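Local coordinates for Alr4995 protein (Nostoc sp., PDB 6LRF) that acts as a bifunctional enzyme, an arginine dihydrolase that also carries ornithine cyclodeaminase activity, and assembles from four copies of its chain, at residues K615-Y620 with G643-A648; R482-A487 with G626-L631. One frame throughout, in Å; residues are numbered along the deposited sequence.

Contact 1: residues K615-Y620 with G643-A648; sequences KAQEEY and GNMTPA
Met645, present as selenomethionine, reaches from helix 637-645 to Gln617 and Tyr620 of helix 613-624, joining two helices of the Rossmann-fold region that precede and follow strand 629-633. Along 643-648, Gly643 and Asn644 belong to helix 637-645. Next in sequence, Met645 carries the contact to the other helix. Its CG stands anti to its own carbonyl carbon (chi1 -66°) and the chain runs on extended to SE (chi2 176°), which spans a CA separation of 8.4 Å from Met645 to Tyr620. The bend at chi3, -149°, then sets CE against both partners. CE lies 3.9 Å from Gln617 CG, and the two chains stand roughly perpendicular. The same methyl is 3.9 Å from Tyr620 CB and approaches the ring obliquely. The tightest approach is that of the selenium, with Met645 SE 3.6 Å from Tyr620 CB and 3.8 Å from Gln617 O. No hydrogen bond crosses the contact, which is van der Waals packing with 139 Å² buried. The polar ends point to other partners: Gln617 OE1 bonds to Arg425 of the second subunit and Gln617 NE2 to Ile600 O and Asp602 O of that subunit, while Tyr620 OH bonds to His638 and to Gly522 O. At Thr646 the backbone N bonds to Gly643 O at 3.1 Å, and the side-chain OG1 returns to Val642 O.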
loop_
_atom_site.group_PDB
_atom_site.type_symbol
_atom_site.label_atom_id
_atom_site.label_comp_id
_atom_site.label_asym_id
_atom_site.label_seq_id
_atom_site.Cartn_x
_atom_site.Cartn_y
_atom_site.Cartn_z
ATOM N N LYS B 615 2.396 22.506 27.893
ATOM C CA LYS B 615 1.082 23.126 28.015
ATOM C C LYS B 615 0.090 22.528 27.033
ATOM O O LYS B 615 -1.099 22.376 27.354
ATOM C CB LYS B 615 1.183 24.628 27.804
ATOM C CG LYS B 615 1.925 25.322 28.919
ATOM C CD LYS B 615 2.078 26.795 28.610
ATOM C CE LYS B 615 2.834 27.512 29.707
ATOM N NZ LYS B 615 2.965 28.946 29.348
ATOM N N ALA B 616 0.562 22.174 25.838
ATOM C CA ALA B 616 -0.341 21.563 24.863
ATOM C C ALA B 616 -0.876 20.234 25.374
ATOM O O ALA B 616 -2.057 19.936 25.216
ATOM C CB ALA B 616 0.354 21.369 23.494
ATOM N N GLN B 617 -0.020 19.424 25.983
ATOM C CA GLN B 617 -0.484 18.130 26.477
ATOM C C GLN B 617 -1.482 18.324 27.614
ATOM O O GLN B 617 -2.460 17.587 27.742
ATOM C CB GLN B 617 0.695 17.264 26.935
ATOM C CG GLN B 617 1.433 16.607 25.778
ATOM C CD GLN B 617 2.610 15.737 26.231
ATOM O OE1 GLN B 617 3.026 15.780 27.395
ATOM N NE2 GLN B 617 3.143 14.940 25.307
ATOM N N GLU B 618 -1.234 19.332 28.432
ATOM C CA GLU B 618 -2.142 19.662 29.520
ATOM C C GLU B 618 -3.501 20.135 29.005
ATOM O O GLU B 618 -4.547 19.767 29.543
ATOM C CB GLU B 618 -1.518 20.738 30.409
ATOM C CG GLU B 618 -2.485 21.319 31.424
ATOM C CD GLU B 618 -1.992 22.623 32.040
ATOM O OE1 GLU B 618 -1.414 23.466 31.305
ATOM O OE2 GLU B 618 -2.195 22.805 33.265
ATOM N N GLU B 619 -3.485 20.962 27.961
ATOM C CA GLU B 619 -4.724 21.469 27.376
ATOM C C GLU B 619 -5.517 20.352 26.695
ATOM O O GLU B 619 -6.753 20.322 26.791
ATOM C CB GLU B 619 -4.422 22.600 26.380
ATOM C CG GLU B 619 -3.852 23.861 27.044
ATOM C CD GLU B 619 -3.223 24.832 26.039
ATOM O OE1 GLU B 619 -3.515 24.712 24.831
ATOM O OE2 GLU B 619 -2.443 25.723 26.451
ATOM N N TYR B 620 -4.818 19.445 26.000
ATOM C CA TYR B 620 -5.473 18.262 25.420
ATOM C C TYR B 620 -6.160 17.442 26.527
ATOM O O TYR B 620 -7.331 17.080 26.419
ATOM C CB TYR B 620 -4.464 17.374 24.682
ATOM C CG TYR B 620 -4.262 17.671 23.195
ATOM C CD1 TYR B 620 -4.206 18.988 22.709
ATOM C CD2 TYR B 620 -4.084 16.631 22.293
ATOM C CE1 TYR B 620 -4.010 19.248 21.336
ATOM C CE2 TYR B 620 -3.882 16.871 20.937
ATOM C CZ TYR B 620 -3.850 18.181 20.464
ATOM O OH TYR B 620 -3.656 18.396 19.113
ATOM N N GLY B 643 -4.862 9.153 22.207
ATOM C CA GLY B 643 -5.035 7.778 22.628
ATOM C C GLY B 643 -4.322 7.493 23.938
ATOM O O GLY B 643 -4.929 6.930 24.860
ATOM N N ASN B 644 -3.041 7.881 24.023
ATOM C CA ASN B 644 -2.251 7.710 25.254
ATOM C C ASN B 644 -2.956 8.339 26.438
ATOM O O ASN B 644 -2.891 7.837 27.551
ATOM C CB ASN B 644 -0.855 8.354 25.163
ATOM C CG ASN B 644 -0.027 7.843 24.004
ATOM O OD1 ASN B 644 -0.205 6.718 23.533
ATOM N ND2 ASN B 644 0.885 8.693 23.520
HETATM N N MSE B 645 -3.615 9.462 26.197
HETATM C CA MSE B 645 -4.206 10.209 27.294
HETATM C C MSE B 645 -5.575 9.710 27.718
HETATM O O MSE B 645 -6.107 10.197 28.710
HETATM C CB MSE B 645 -4.329 11.686 26.935
HETATM C CG MSE B 645 -3.016 12.409 26.768
HETATM SE SE MSE B 645 -3.417 14.221 26.188
HETATM C CE MSE B 645 -1.823 14.582 25.121
ATOM N N THR B 646 -6.150 8.769 26.971
ATOM C CA THR B 646 -7.563 8.420 27.151
ATOM C C THR B 646 -7.806 7.082 27.860
ATOM O O THR B 646 -7.305 6.053 27.418
ATOM C CB THR B 646 -8.276 8.357 25.787
ATOM O OG1 THR B 646 -8.168 9.630 25.128
ATOM C CG2 THR B 646 -9.748 7.982 25.974
ATOM N N PRO B 647 -8.617 7.084 28.939
ATOM C CA PRO B 647 -8.918 5.843 29.662
ATOM C C PRO B 647 -9.844 4.915 28.890
ATOM O O PRO B 647 -10.393 5.323 27.869
ATOM C CB PRO B 647 -9.616 6.339 30.928
ATOM C CG PRO B 647 -10.274 7.587 30.511
ATOM C CD PRO B 647 -9.293 8.243 29.550
ATOM N N ALA B 648 -10.034 3.695 29.386
ATOM C CA ALA B 648 -11.033 2.790 28.830
ATOM C C ALA B 648 -12.447 3.341 29.067
ATOM O O ALA B 648 -12.649 4.255 29.864
ATOM C CB ALA B 648 -10.893 1.377 29.440
#

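Contact 2: residues R482-A487 with G626-L631; sequences RKIRDA and GAEMIL
Ile484, near the end of helix 467-486, packs both its branches against Glu628 and Met629 of 626-631, which runs into strand 629-633, and so lays a helix on the parallel sheet of the Rossmann-fold region. The first torsion sets the branches: with CG1 anti to the carbonyl carbon and CG2 anti to the backbone N (chi1 -63°), CG2 lies nearest Glu628, while CD1, at the end of the extended CG1 arm, reaches Met629; the CG1 arm also brushes Glu628. The Ile484 and Glu628 side chains run antiparallel, one past the other, bringing Ile484 CG2 to 3.7 Å from Glu628 OE1, a van der Waals contact between a methyl and a carboxylate oxygen. Glu628 CB lies 4.2 Å from both Ile484 CG2 and Ile484 CD1, which places it beside both branches. Met629, a selenomethionine, meets the isoleucine at an oblique angle. Its bend at chi3, -66°, folds the methyl back, and Met629 CE comes to 3.8 Å from Ile484 CD1. An alanine at Ile484 would remove both branches, and would probably leave a gap between helix and strand in which the Met629 methyl could turn more freely. No hydrogen bond links the segments, and 156 Å² is buried between them. Around them, Ile484 also touches Val491, and Met629 is hydrogen-bonded through its backbone to Val492, so the helix packs over two adjacent strands. The end of the isoleucine meets the root of the methionine as well as its methyl: Ile484 CD1 is 3.8 Å from Met629 CB.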
loop_
_atom_site.group_PDB
_atom_site.type_symbol
_atom_site.label_atom_id
_atom_site.label_comp_id
_atom_site.label_asym_id
_atom_site.label_seq_id
_atom_site.Cartn_x
_atom_site.Cartn_y
_atom_site.Cartn_z
ATOM N N ARG B 482 -25.542 10.108 17.601
ATOM C CA ARG B 482 -26.822 10.757 17.908
ATOM C C ARG B 482 -27.267 10.452 19.343
ATOM O O ARG B 482 -27.788 11.328 20.053
ATOM C CB ARG B 482 -27.901 10.315 16.915
ATOM C CG ARG B 482 -29.282 10.926 17.135
ATOM C CD ARG B 482 -30.235 10.391 16.072
ATOM N NE ARG B 482 -31.620 10.835 16.229
ATOM C CZ ARG B 482 -32.542 10.185 16.938
ATOM N NH1 ARG B 482 -33.778 10.667 17.013
ATOM N NH2 ARG B 482 -32.235 9.052 17.564
ATOM N N LYS B 483 -27.054 9.209 19.761
ATOM C CA LYS B 483 -27.371 8.782 21.120
ATOM C C LYS B 483 -26.619 9.621 22.136
ATOM O O LYS B 483 -27.184 10.039 23.142
ATOM C CB LYS B 483 -27.037 7.303 21.321
ATOM C CG LYS B 483 -28.239 6.427 21.651
ATOM C CD LYS B 483 -28.136 5.077 20.955
ATOM C CE LYS B 483 -29.302 4.157 21.323
ATOM N NZ LYS B 483 -30.625 4.854 21.391
ATOM N N ILE B 484 -25.344 9.880 21.862
ATOM C CA ILE B 484 -24.526 10.625 22.800
ATOM C C ILE B 484 -24.939 12.091 22.823
ATOM O O ILE B 484 -24.973 12.696 23.886
ATOM C CB ILE B 484 -23.011 10.489 22.470
ATOM C CG1 ILE B 484 -22.576 9.034 22.619
ATOM C CG2 ILE B 484 -22.168 11.361 23.387
ATOM C CD1 ILE B 484 -21.142 8.766 22.214
ATOM N N ARG B 485 -25.267 12.667 21.671
ATOM C CA ARG B 485 -25.618 14.090 21.636
ATOM C C ARG B 485 -26.953 14.370 22.349
ATOM O O ARG B 485 -27.077 15.350 23.101
ATOM C CB ARG B 485 -25.697 14.608 20.196
ATOM C CG ARG B 485 -26.084 16.083 20.120
ATOM C CD ARG B 485 -26.508 16.522 18.724
ATOM N NE ARG B 485 -27.778 15.919 18.311
ATOM C CZ ARG B 485 -28.431 16.230 17.191
ATOM N NH1 ARG B 485 -27.945 17.149 16.358
ATOM N NH2 ARG B 485 -29.576 15.622 16.906
ATOM N N ASP B 486 -27.947 13.513 22.099
ATOM C CA ASP B 486 -29.267 13.644 22.728
ATOM C C ASP B 486 -29.169 13.481 24.244
ATOM O O ASP B 486 -29.855 14.169 25.004
ATOM C CB ASP B 486 -30.247 12.615 22.147
ATOM C CG ASP B 486 -30.468 12.793 20.646
ATOM O OD1 ASP B 486 -30.110 13.865 20.093
ATOM O OD2 ASP B 486 -31.013 11.860 20.019
ATOM N N ALA B 487 -28.294 12.579 24.676
ATOM C CA ALA B 487 -28.046 12.374 26.098
ATOM C C ALA B 487 -27.137 13.453 26.704
ATOM O O ALA B 487 -26.755 13.351 27.866
ATOM C CB ALA B 487 -27.447 10.996 26.325
ATOM N N GLY B 626 -14.141 13.738 30.611
ATOM C CA GLY B 626 -15.566 13.544 30.380
ATOM C C GLY B 626 -15.974 13.050 28.999
ATOM O O GLY B 626 -17.158 12.827 28.742
ATOM N N ALA B 627 -15.007 12.884 28.100
ATOM C CA ALA B 627 -15.307 12.426 26.736
ATOM C C ALA B 627 -15.939 11.032 26.708
ATOM O O ALA B 627 -15.454 10.124 27.374
ATOM C CB ALA B 627 -14.025 12.434 25.879
ATOM N N GLU B 628 -17.010 10.869 25.927
ATOM C CA GLU B 628 -17.653 9.568 25.732
ATOM C C GLU B 628 -17.247 8.969 24.394
ATOM O O GLU B 628 -17.259 7.756 24.194
ATOM C CB GLU B 628 -19.172 9.702 25.795
ATOM C CG GLU B 628 -19.739 10.027 27.180
ATOM C CD GLU B 628 -21.276 10.036 27.201
ATOM O OE1 GLU B 628 -21.906 9.293 26.403
ATOM O OE2 GLU B 628 -21.854 10.791 28.015
HETATM N N MSE B 629 -16.889 9.840 23.461
HETATM C CA MSE B 629 -16.418 9.384 22.178
HETATM C C MSE B 629 -15.347 10.305 21.663
HETATM O O MSE B 629 -15.422 11.516 21.842
HETATM C CB MSE B 629 -17.565 9.303 21.175
HETATM C CG MSE B 629 -17.107 8.904 19.775
HETATM SE SE MSE B 629 -18.590 8.486 18.559
HETATM C CE MSE B 629 -19.244 6.907 19.480
ATOM N N ILE B 630 -14.348 9.715 21.022
ATOM C CA ILE B 630 -13.328 10.473 20.333
ATOM C C ILE B 630 -13.355 10.045 18.874
ATOM O O ILE B 630 -13.243 8.866 18.563
ATOM C CB ILE B 630 -11.942 10.239 20.950
ATOM C CG1 ILE B 630 -11.976 10.585 22.444
ATOM C CG2 ILE B 630 -10.877 11.041 20.208
ATOM C CD1 ILE B 630 -10.675 10.349 23.130
ATOM N N LEU B 631 -13.561 11.018 17.994
ATOM C CA LEU B 631 -13.571 10.817 16.557
ATOM C C LEU B 631 -12.215 11.243 15.976
ATOM O O LEU B 631 -11.864 12.425 15.980
ATOM C CB LEU B 631 -14.708 11.626 15.934
ATOM C CG LEU B 631 -15.251 11.213 14.578
ATOM C CD1 LEU B 631 -15.720 9.770 14.638
ATOM C CD2 LEU B 631 -16.417 12.133 14.209
#

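Contacts 1 and 2 lie 18 Å apart between centres, within the same C-terminal Rossmann-fold region, and their segments alternate along the chain: 482-487, 615-620, 626-631, 643-648. Helix 613-624, strand 629-633 and helix 637-645 follow one another, so contact 1 joins the two helices that bracket the strand used by contact 2. That strand lies between 491-495 and 651-656 in the six-stranded parallel sheet, while helix 467-486 comes from just before the sheet's first strand in sequence. The contacts meet directly where Thr646 OG1 packs 3.3 Å from Ile630 CD1. The strand-helix unit thus ties the sheet interior to a surface facing the second subunit, while 482-487 touches the third by packing and a weak Lys483 hydrogen bond.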